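Local coordinates for mandelate racemase/muconate lactonizing enzyme (Polaromonas sp., PDB 2OG9), which probably catalyses a racemase-type reaction, as a TIM-barrel enzyme of the mandelate racemase branch of the enolase superfamily, at residues Ala271-Leu276 with Asp283-Asp288; Lys300-Ala305 with Ala326-Glu331; Asn153-Phe158 with Ser171-Arg176. All blocks are in the same frame, centred on the assembly; numbering follows the deposited sequence.

In the fold
Followed from the N terminus, contact 3 comes first: it brings the loop after strand 148-152 back onto the end of helix 163-175, with 12 residues between its segments. Contact 1 then brings helix 270-278 onto strand 284-285 across six intervening residues, and contact 2 brings helix 295-307 against the loop after helix 318-326, spanning 20 residues. The three closures follow one another in series; none encloses or crosses another. Contacts 1 and 2 touch, their centres about 11 Å apart, with I301 of helix 295-307 packed on H273, L285 and P287, and A305 on L285. Contact 3 lies on another part of the barrel, its centre about 27 Å from each of the others.

Contact 1 (Ala271-Leu276 with Asp283-Asp288); sequences AEHGDL and DYLMPD
H273 packs on L285 and P287, and L276, a helical turn on, packs on L285, in a buried junction of the TIM barrel. It belongs to the beta-alpha-beta unit made of strand 261-263, helix 270-278 and strand 284-285, so the contact seats a barrel helix on the strand that follows it. The tight part is van der Waals contact centred on L285. Its CD1 lies in the plane of the imidazole, at the ring edge, 3.6 Å from H273 ND1, and the same methyl meets L276 CD2 at 3.7 Å. With CG anti to the backbone N (chi1 -170°), the L285 side chain carries CD1 to both of these atoms, and the two leucine side chains run past one another in opposite directions. P287 continues this surface: its CA approaches H273 CE1 to 3.5 Å, obliquely to the ring, while the two side chains cross at about a right angle. Helix 295-307 covers the junction from outside the two segments, and T263 of strand 261-263 touches L276.

The looser side begins at NE2. Here the two segments are joined through a water that lies in the imidazole plane, 2.9 Å from H273 NE2, and accepts from D288 N at 3.0 Å. D288 itself is an N-cap, with OD1 bonded to R291 N, so the water reaches the start of the next short helix. Shortening H273 to an alanine is likely to leave this water without its helix-side partner and to open a gap beside L285 CD1 and P287 CA.

No direct hydrogen bond crosses the contact, and buried H273 ND1 has no hydrogen-bond partner in the model. Attachment therefore rests mainly on van der Waals packing of the imidazole and leucines, with a single water-mediated link between the two segments.

Contact 2 (Lys300-Ala305 with Ala326-Glu331); sequences KIASLA and AAYPRE
Y328 lays the edge of its ring along A302 and A305, on the outer layer of the TIM barrel, where helix 295-307 meets the loop that leaves helix 318-326 for strand 333-335. The edgewise approach follows from two measurements: A302 O sits in the ring plane, 3.5 Å from Y328 CE1, and A305 C lies near that plane, 3.3 Å from Y328 OH. The helix thus meets the rim of the ring. A302 CB adds a loose apolar touch to CD1, whereas A305 CB is nearer, 3.6 Å from Y328 OH. Beneath one face lies P329, the next residue in the chain, whose CD stands 3.4 Å from the ring plane and is displaced toward the rim.

The torsions explain the reach. With CG anti to the backbone N (chi1 -162°), the phenol of Y328 extends from the loop along the helix surface, carrying its hydroxyl from the level of A302 to that of A305. That hydroxyl passes A305 O at a poor angle and forms no bond with it; its hydrogen bond goes to L310 O, just before strand 311-312.

R330 comes to the same place by another route. Its chain bends at chi3, which turns the guanidinium back toward the helix, with its plane almost perpendicular to the phenol ring (about 84°). NE bonds to L310 O, so that one carbonyl receives both Y328 and R330, and NH2 bonds to E306 O in the last turn of helix 295-307. The two side chains therefore tie the loop to the helix and to the turn that follows it, chiefly through main-chain oxygens. A305 O lies at the edge of the guanidinium, near its plane, but 3.7 Å from R330 NH2.

Contact 3 (Asn153-Phe158 with Ser171-Arg176); sequences NTSGGF and SASIER
N153 and S155 converge on S173 and fasten the loop after strand 148-152 to the last turns of helix 163-175, within a beta-alpha unit of the barrel. The loop side is a type I' beta turn from T154 to G157, with S155 and G156 at its centre. S155 has a positive phi of 58°, as this turn requires, and G157 N closes the turn on T154 O at 3.0 Å.

The interactions between the segments are polar. N153 ND2 donates to S173 OG at 2.8 Å, and the bond is nearly straight (174°), with the oxygen almost in the amide plane. N153 CG sits in the crowded position between backbone N and carbonyl carbon (chi1 82°); on a CB already facing helix 163-175, this torsion helps bring ND2 to S173 OG. The second link joins two hydroxyls: S155 OG and S173 OG stand 2.6 Å apart, and either could donate. S155 OG also lies 3.0 Å from N153 OD1.

Further bonds brace this cluster. S173 OG also bonds to N169 O one turn back in the helix, so the buried hydroxyl has three partners. The backbone of N153 pairs with G180 and K182 around strand 181-184, fixing the residue that carries the amide. S173 CB is drawn in behind its hydroxyl, 3.1 Å from S155 OG.

Contact 1 (Ala271-Leu276 with Asp283-Asp288)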
loop_
_atom_site.group_PDB
_atom_site.type_symbol
_atom_site.label_atom_id
_atom_site.label_comp_id
_atom_site.label_asym_id
_atom_site.label_seq_id
_atom_site.Cartn_x
_atom_site.Cartn_y
_atom_site.Cartn_z
ATOM N N ALA A 271 13.273 -18.790 2.371
ATOM C CA ALA A 271 12.577 -17.876 1.473
ATOM C C ALA A 271 11.090 -18.212 1.319
ATOM O O ALA A 271 10.245 -17.310 1.312
ATOM C CB ALA A 271 13.261 -17.866 0.105
ATOM N N GLU A 272 10.760 -19.497 1.191
ATOM C CA GLU A 272 9.360 -19.893 1.044
ATOM C C GLU A 272 8.572 -19.581 2.319
ATOM O O GLU A 272 7.421 -19.149 2.251
ATOM C CB GLU A 272 9.239 -21.389 0.723
ATOM C CG GLU A 272 9.937 -21.822 -0.566
ATOM C CD GLU A 272 9.574 -23.244 -0.967
ATOM O OE1 GLU A 272 9.567 -24.124 -0.085
ATOM O OE2 GLU A 272 9.298 -23.482 -2.166
ATOM N N HIS A 273 9.190 -19.810 3.476
ATOM C CA HIS A 273 8.539 -19.526 4.753
ATOM C C HIS A 273 8.367 -18.022 4.893
ATOM O O HIS A 273 7.385 -17.545 5.469
ATOM C CB HIS A 273 9.378 -20.067 5.918
ATOM C CG HIS A 273 9.155 -21.520 6.190
ATOM N ND1 HIS A 273 8.109 -21.980 6.962
ATOM C CD2 HIS A 273 9.808 -22.621 5.748
ATOM C CE1 HIS A 273 8.126 -23.301 6.982
ATOM N NE2 HIS A 273 9.149 -23.715 6.253
ATOM N N GLY A 274 9.327 -17.278 4.357
ATOM C CA GLY A 274 9.252 -15.833 4.423
ATOM C C GLY A 274 8.051 -15.336 3.641
ATOM O O GLY A 274 7.365 -14.410 4.064
ATOM N N ASP A 275 7.787 -15.964 2.500
ATOM C CA ASP A 275 6.665 -15.566 1.659
ATOM C C ASP A 275 5.359 -15.862 2.393
ATOM O O ASP A 275 4.443 -15.039 2.419
ATOM C CB ASP A 275 6.725 -16.320 0.327
ATOM C CG ASP A 275 5.885 -15.663 -0.752
ATOM O OD1 ASP A 275 6.013 -14.432 -0.941
ATOM O OD2 ASP A 275 5.105 -16.380 -1.418
ATOM N N LEU A 276 5.290 -17.040 3.002
ATOM C CA LEU A 276 4.118 -17.455 3.761
ATOM C C LEU A 276 3.866 -16.448 4.891
ATOM O O LEU A 276 2.729 -16.016 5.121
ATOM C CB LEU A 276 4.361 -18.862 4.326
ATOM C CG LEU A 276 3.257 -19.589 5.096
ATOM C CD1 LEU A 276 3.639 -21.060 5.282
ATOM C CD2 LEU A 276 3.049 -18.919 6.441
ATOM N N ASP A 283 -1.104 -19.141 11.472
ATOM C CA ASP A 283 -1.143 -18.788 12.885
ATOM C C ASP A 283 -0.046 -19.624 13.546
ATOM O O ASP A 283 0.675 -19.143 14.424
ATOM C CB ASP A 283 -2.516 -19.126 13.450
ATOM C CG ASP A 283 -3.609 -18.279 12.833
ATOM O OD1 ASP A 283 -3.638 -17.063 13.115
ATOM O OD2 ASP A 283 -4.420 -18.822 12.054
ATOM N N TYR A 284 0.061 -20.877 13.108
ATOM C CA TYR A 284 1.088 -21.815 13.573
ATOM C C TYR A 284 1.969 -22.149 12.374
ATOM O O TYR A 284 1.506 -22.784 11.426
ATOM C CB TYR A 284 0.474 -23.128 14.077
ATOM C CG TYR A 284 -0.159 -23.072 15.450
ATOM C CD1 TYR A 284 0.610 -23.200 16.608
ATOM C CD2 TYR A 284 -1.531 -22.890 15.591
ATOM C CE1 TYR A 284 0.018 -23.147 17.878
ATOM C CE2 TYR A 284 -2.129 -22.834 16.843
ATOM C CZ TYR A 284 -1.353 -22.959 17.980
ATOM O OH TYR A 284 -1.961 -22.859 19.210
ATOM N N LEU A 285 3.230 -21.731 12.408
ATOM C CA LEU A 285 4.141 -22.037 11.313
ATOM C C LEU A 285 4.744 -23.409 11.607
ATOM O O LEU A 285 5.142 -23.688 12.744
ATOM C CB LEU A 285 5.248 -20.979 11.222
ATOM C CG LEU A 285 6.132 -21.061 9.977
ATOM C CD1 LEU A 285 5.309 -20.703 8.738
ATOM C CD2 LEU A 285 7.309 -20.106 10.127
HETATM N N MSE A 286 4.824 -24.260 10.594
HETATM C CA MSE A 286 5.348 -25.605 10.796
HETATM C C MSE A 286 6.592 -25.950 9.999
HETATM O O MSE A 286 6.571 -26.832 9.138
HETATM C CB MSE A 286 4.246 -26.625 10.505
HETATM C CG MSE A 286 2.991 -26.381 11.327
HETATM SE SE MSE A 286 1.693 -27.794 11.080
HETATM C CE MSE A 286 2.488 -29.173 12.220
ATOM N N PRO A 287 7.706 -25.267 10.286
ATOM C CA PRO A 287 8.950 -25.537 9.569
ATOM C C PRO A 287 9.478 -26.919 9.931
ATOM O O PRO A 287 9.260 -27.405 11.042
ATOM C CB PRO A 287 9.867 -24.415 10.042
ATOM C CG PRO A 287 9.412 -24.189 11.450
ATOM C CD PRO A 287 7.900 -24.237 11.321
ATOM N N ASP A 288 10.146 -27.551 8.974
ATOM C CA ASP A 288 10.730 -28.878 9.142
ATOM C C ASP A 288 12.228 -28.665 8.926
ATOM O O ASP A 288 12.669 -28.459 7.795
ATOM C CB ASP A 288 10.143 -29.814 8.074
ATOM C CG ASP A 288 10.713 -31.220 8.129
ATOM O OD1 ASP A 288 11.877 -31.388 8.548
ATOM O OD2 ASP A 288 9.998 -32.160 7.724
HETATM O O HOH W 1 9.155 -26.627 6.301
#

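Contact 2 (Lys300-Ala305 with Ala326-Glu331)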
loop_
_atom_site.group_PDB
_atom_site.type_symbol
_atom_site.label_atom_id
_atom_site.label_comp_id
_atom_site.label_asym_id
_atom_site.label_seq_id
_atom_site.Cartn_x
_atom_site.Cartn_y
_atom_site.Cartn_z
ATOM N N LYS A 300 16.734 -19.090 11.112
ATOM C CA LYS A 300 16.385 -17.856 10.414
ATOM C C LYS A 300 14.865 -17.772 10.291
ATOM O O LYS A 300 14.271 -16.708 10.463
ATOM C CB LYS A 300 17.040 -17.825 9.029
ATOM C CG LYS A 300 18.561 -17.781 9.099
ATOM C CD LYS A 300 19.207 -17.915 7.733
ATOM C CE LYS A 300 20.730 -17.870 7.851
ATOM N NZ LYS A 300 21.402 -18.141 6.548
ATOM N N ILE A 301 14.244 -18.910 10.005
ATOM C CA ILE A 301 12.798 -18.981 9.869
ATOM C C ILE A 301 12.141 -18.688 11.218
ATOM O O ILE A 301 11.164 -17.943 11.283
ATOM C CB ILE A 301 12.363 -20.377 9.360
ATOM C CG1 ILE A 301 12.886 -20.590 7.934
ATOM C CG2 ILE A 301 10.839 -20.504 9.386
ATOM C CD1 ILE A 301 12.838 -22.029 7.485
ATOM N N ALA A 302 12.687 -19.266 12.288
ATOM C CA ALA A 302 12.148 -19.053 13.634
ATOM C C ALA A 302 12.227 -17.579 14.033
ATOM O O ALA A 302 11.333 -17.063 14.708
ATOM C CB ALA A 302 12.901 -19.922 14.653
ATOM N N SER A 303 13.299 -16.903 13.623
ATOM C CA SER A 303 13.468 -15.486 13.928
ATOM C C SER A 303 12.389 -14.680 13.220
ATOM O O SER A 303 11.847 -13.735 13.785
ATOM C CB SER A 303 14.839 -14.979 13.464
ATOM O OG SER A 303 15.888 -15.731 14.041
ATOM N N LEU A 304 12.105 -15.036 11.971
ATOM C CA LEU A 304 11.079 -14.338 11.194
ATOM C C LEU A 304 9.699 -14.575 11.818
ATOM O O LEU A 304 8.900 -13.646 11.943
ATOM C CB LEU A 304 11.078 -14.823 9.736
ATOM C CG LEU A 304 12.266 -14.405 8.858
ATOM C CD1 LEU A 304 12.083 -14.941 7.448
ATOM C CD2 LEU A 304 12.369 -12.884 8.824
ATOM N N ALA A 305 9.426 -15.814 12.214
ATOM C CA ALA A 305 8.142 -16.150 12.827
ATOM C C ALA A 305 7.981 -15.453 14.175
ATOM O O ALA A 305 6.890 -14.994 14.527
ATOM C CB ALA A 305 8.017 -17.666 13.009
ATOM N N ALA A 326 12.134 -25.973 22.137
ATOM C CA ALA A 326 12.440 -25.507 23.484
ATOM C C ALA A 326 13.033 -24.099 23.450
ATOM O O ALA A 326 12.896 -23.334 24.403
ATOM C CB ALA A 326 13.421 -26.466 24.157
ATOM N N ALA A 327 13.690 -23.766 22.347
ATOM C CA ALA A 327 14.327 -22.464 22.185
ATOM C C ALA A 327 13.420 -21.346 21.661
ATOM O O ALA A 327 13.860 -20.206 21.557
ATOM C CB ALA A 327 15.553 -22.607 21.268
ATOM N N TYR A 328 12.167 -21.657 21.335
ATOM C CA TYR A 328 11.244 -20.633 20.824
ATOM C C TYR A 328 10.580 -19.907 21.998
ATOM O O TYR A 328 10.141 -20.540 22.954
ATOM C CB TYR A 328 10.176 -21.282 19.935
ATOM C CG TYR A 328 9.443 -20.308 19.033
ATOM C CD1 TYR A 328 10.097 -19.692 17.962
ATOM C CD2 TYR A 328 8.098 -20.007 19.244
ATOM C CE1 TYR A 328 9.423 -18.795 17.120
ATOM C CE2 TYR A 328 7.418 -19.114 18.411
ATOM C CZ TYR A 328 8.089 -18.512 17.354
ATOM O OH TYR A 328 7.422 -17.616 16.543
ATOM N N PRO A 329 10.487 -18.567 21.932
ATOM C CA PRO A 329 9.888 -17.737 22.987
ATOM C C PRO A 329 8.470 -18.109 23.417
ATOM O O PRO A 329 8.165 -18.118 24.609
ATOM C CB PRO A 329 9.951 -16.326 22.397
ATOM C CG PRO A 329 11.138 -16.394 21.465
ATOM C CD PRO A 329 10.945 -17.730 20.807
ATOM N N ARG A 330 7.599 -18.403 22.456
ATOM C CA ARG A 330 6.214 -18.752 22.772
ATOM C C ARG A 330 5.971 -20.258 22.784
ATOM O O ARG A 330 6.584 -20.994 22.017
ATOM C CB ARG A 330 5.262 -18.080 21.779
ATOM C CG ARG A 330 5.117 -16.577 21.978
ATOM C CD ARG A 330 4.146 -15.989 20.968
ATOM N NE ARG A 330 4.762 -15.793 19.661
ATOM C CZ ARG A 330 5.634 -14.827 19.388
ATOM N NH1 ARG A 330 5.992 -13.969 20.332
ATOM N NH2 ARG A 330 6.145 -14.712 18.169
ATOM N N GLU A 331 5.063 -20.703 23.650
ATOM C CA GLU A 331 4.747 -22.125 23.789
ATOM C C GLU A 331 4.429 -22.845 22.483
ATOM O O GLU A 331 3.373 -22.636 21.888
ATOM C CB GLU A 331 3.574 -22.316 24.763
ATOM C CG GLU A 331 3.937 -22.153 26.233
ATOM C CD GLU A 331 4.862 -23.254 26.737
ATOM O OE1 GLU A 331 4.531 -24.442 26.538
ATOM O OE2 GLU A 331 5.914 -22.932 27.338
#

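Contact 3 (Asn153-Phe158 with Ser171-Arg176)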
loop_
_atom_site.group_PDB
_atom_site.type_symbol
_atom_site.label_atom_id
_atom_site.label_comp_id
_atom_site.label_asym_id
_atom_site.label_seq_id
_atom_site.Cartn_x
_atom_site.Cartn_y
_atom_site.Cartn_z
ATOM N N ASN A 153 -0.302 -36.427 19.266
ATOM C CA ASN A 153 -0.072 -37.536 18.356
ATOM C C ASN A 153 -1.360 -37.894 17.615
ATOM O O ASN A 153 -2.430 -37.366 17.926
ATOM C CB ASN A 153 0.497 -38.747 19.120
ATOM C CG ASN A 153 -0.568 -39.587 19.816
ATOM O OD1 ASN A 153 -1.689 -39.140 20.059
ATOM N ND2 ASN A 153 -0.202 -40.821 20.158
ATOM N N THR A 154 -1.248 -38.774 16.625
ATOM C CA THR A 154 -2.401 -39.206 15.835
ATOM C C THR A 154 -2.921 -40.525 16.387
ATOM O O THR A 154 -3.994 -40.996 16.000
ATOM C CB THR A 154 -2.013 -39.438 14.364
ATOM O OG1 THR A 154 -1.145 -40.578 14.278
ATOM C CG2 THR A 154 -1.288 -38.220 13.802
ATOM N N SER A 155 -2.147 -41.117 17.293
ATOM C CA SER A 155 -2.500 -42.397 17.897
ATOM C C SER A 155 -2.657 -43.449 16.801
ATOM O O SER A 155 -3.551 -44.299 16.861
ATOM C CB SER A 155 -3.796 -42.274 18.697
ATOM O OG SER A 155 -3.617 -41.445 19.832
ATOM N N GLY A 156 -1.784 -43.370 15.800
ATOM C CA GLY A 156 -1.815 -44.311 14.693
ATOM C C GLY A 156 -3.102 -44.263 13.894
ATOM O O GLY A 156 -3.516 -45.264 13.306
ATOM N N GLY A 157 -3.738 -43.098 13.863
ATOM C CA GLY A 157 -4.980 -42.971 13.129
ATOM C C GLY A 157 -4.845 -42.346 11.754
ATOM O O GLY A 157 -4.134 -41.358 11.565
ATOM N N PHE A 158 -5.529 -42.943 10.784
ATOM C CA PHE A 158 -5.531 -42.444 9.416
ATOM C C PHE A 158 -6.985 -42.379 8.982
ATOM O O PHE A 158 -7.875 -42.792 9.728
ATOM C CB PHE A 158 -4.747 -43.378 8.494
ATOM C CG PHE A 158 -3.306 -43.539 8.881
ATOM C CD1 PHE A 158 -2.855 -44.728 9.447
ATOM C CD2 PHE A 158 -2.402 -42.496 8.698
ATOM C CE1 PHE A 158 -1.521 -44.876 9.826
ATOM C CE2 PHE A 158 -1.067 -42.631 9.073
ATOM C CZ PHE A 158 -0.625 -43.824 9.639
ATOM N N SER A 171 -7.562 -42.510 23.323
ATOM C CA SER A 171 -7.723 -42.547 24.769
ATOM C C SER A 171 -6.496 -43.192 25.413
ATOM O O SER A 171 -6.101 -42.828 26.522
ATOM C CB SER A 171 -8.995 -43.321 25.139
ATOM O OG SER A 171 -9.038 -44.581 24.491
ATOM N N ALA A 172 -5.888 -44.140 24.705
ATOM C CA ALA A 172 -4.695 -44.823 25.200
ATOM C C ALA A 172 -3.512 -43.859 25.204
ATOM O O ALA A 172 -2.734 -43.816 26.159
ATOM C CB ALA A 172 -4.379 -46.029 24.322
ATOM N N SER A 173 -3.378 -43.089 24.128
ATOM C CA SER A 173 -2.292 -42.124 24.020
ATOM C C SER A 173 -2.402 -41.084 25.122
ATOM O O SER A 173 -1.398 -40.607 25.644
ATOM C CB SER A 173 -2.324 -41.439 22.653
ATOM O OG SER A 173 -2.040 -42.368 21.619
ATOM N N ILE A 174 -3.629 -40.739 25.485
ATOM C CA ILE A 174 -3.846 -39.754 26.530
ATOM C C ILE A 174 -3.420 -40.307 27.888
ATOM O O ILE A 174 -2.821 -39.592 28.695
ATOM C CB ILE A 174 -5.327 -39.329 26.591
ATOM C CG1 ILE A 174 -5.731 -38.672 25.268
ATOM C CG2 ILE A 174 -5.549 -38.365 27.740
ATOM C CD1 ILE A 174 -4.914 -37.439 24.919
ATOM N N GLU A 175 -3.716 -41.582 28.135
ATOM C CA GLU A 175 -3.357 -42.198 29.408
ATOM C C GLU A 175 -1.847 -42.378 29.535
ATOM O O GLU A 175 -1.321 -42.488 30.644
ATOM C CB GLU A 175 -4.070 -43.549 29.581
ATOM C CG GLU A 175 -3.578 -44.673 28.682
ATOM C CD GLU A 175 -4.430 -45.931 28.805
ATOM O OE1 GLU A 175 -5.641 -45.858 28.502
ATOM O OE2 GLU A 175 -3.891 -46.989 29.203
ATOM N N ARG A 176 -1.147 -42.401 28.404
ATOM C CA ARG A 176 0.302 -42.555 28.427
ATOM C C ARG A 176 0.999 -41.197 28.546
ATOM O O ARG A 176 2.223 -41.125 28.635
ATOM C CB ARG A 176 0.788 -43.289 27.172
ATOM C CG ARG A 176 0.551 -42.533 25.887
ATOM C CD ARG A 176 0.972 -43.321 24.652
ATOM N NE ARG A 176 2.412 -43.553 24.589
ATOM C CZ ARG A 176 3.053 -43.930 23.489
ATOM N NH1 ARG A 176 2.383 -44.114 22.358
ATOM N NH2 ARG A 176 4.366 -44.126 23.517
#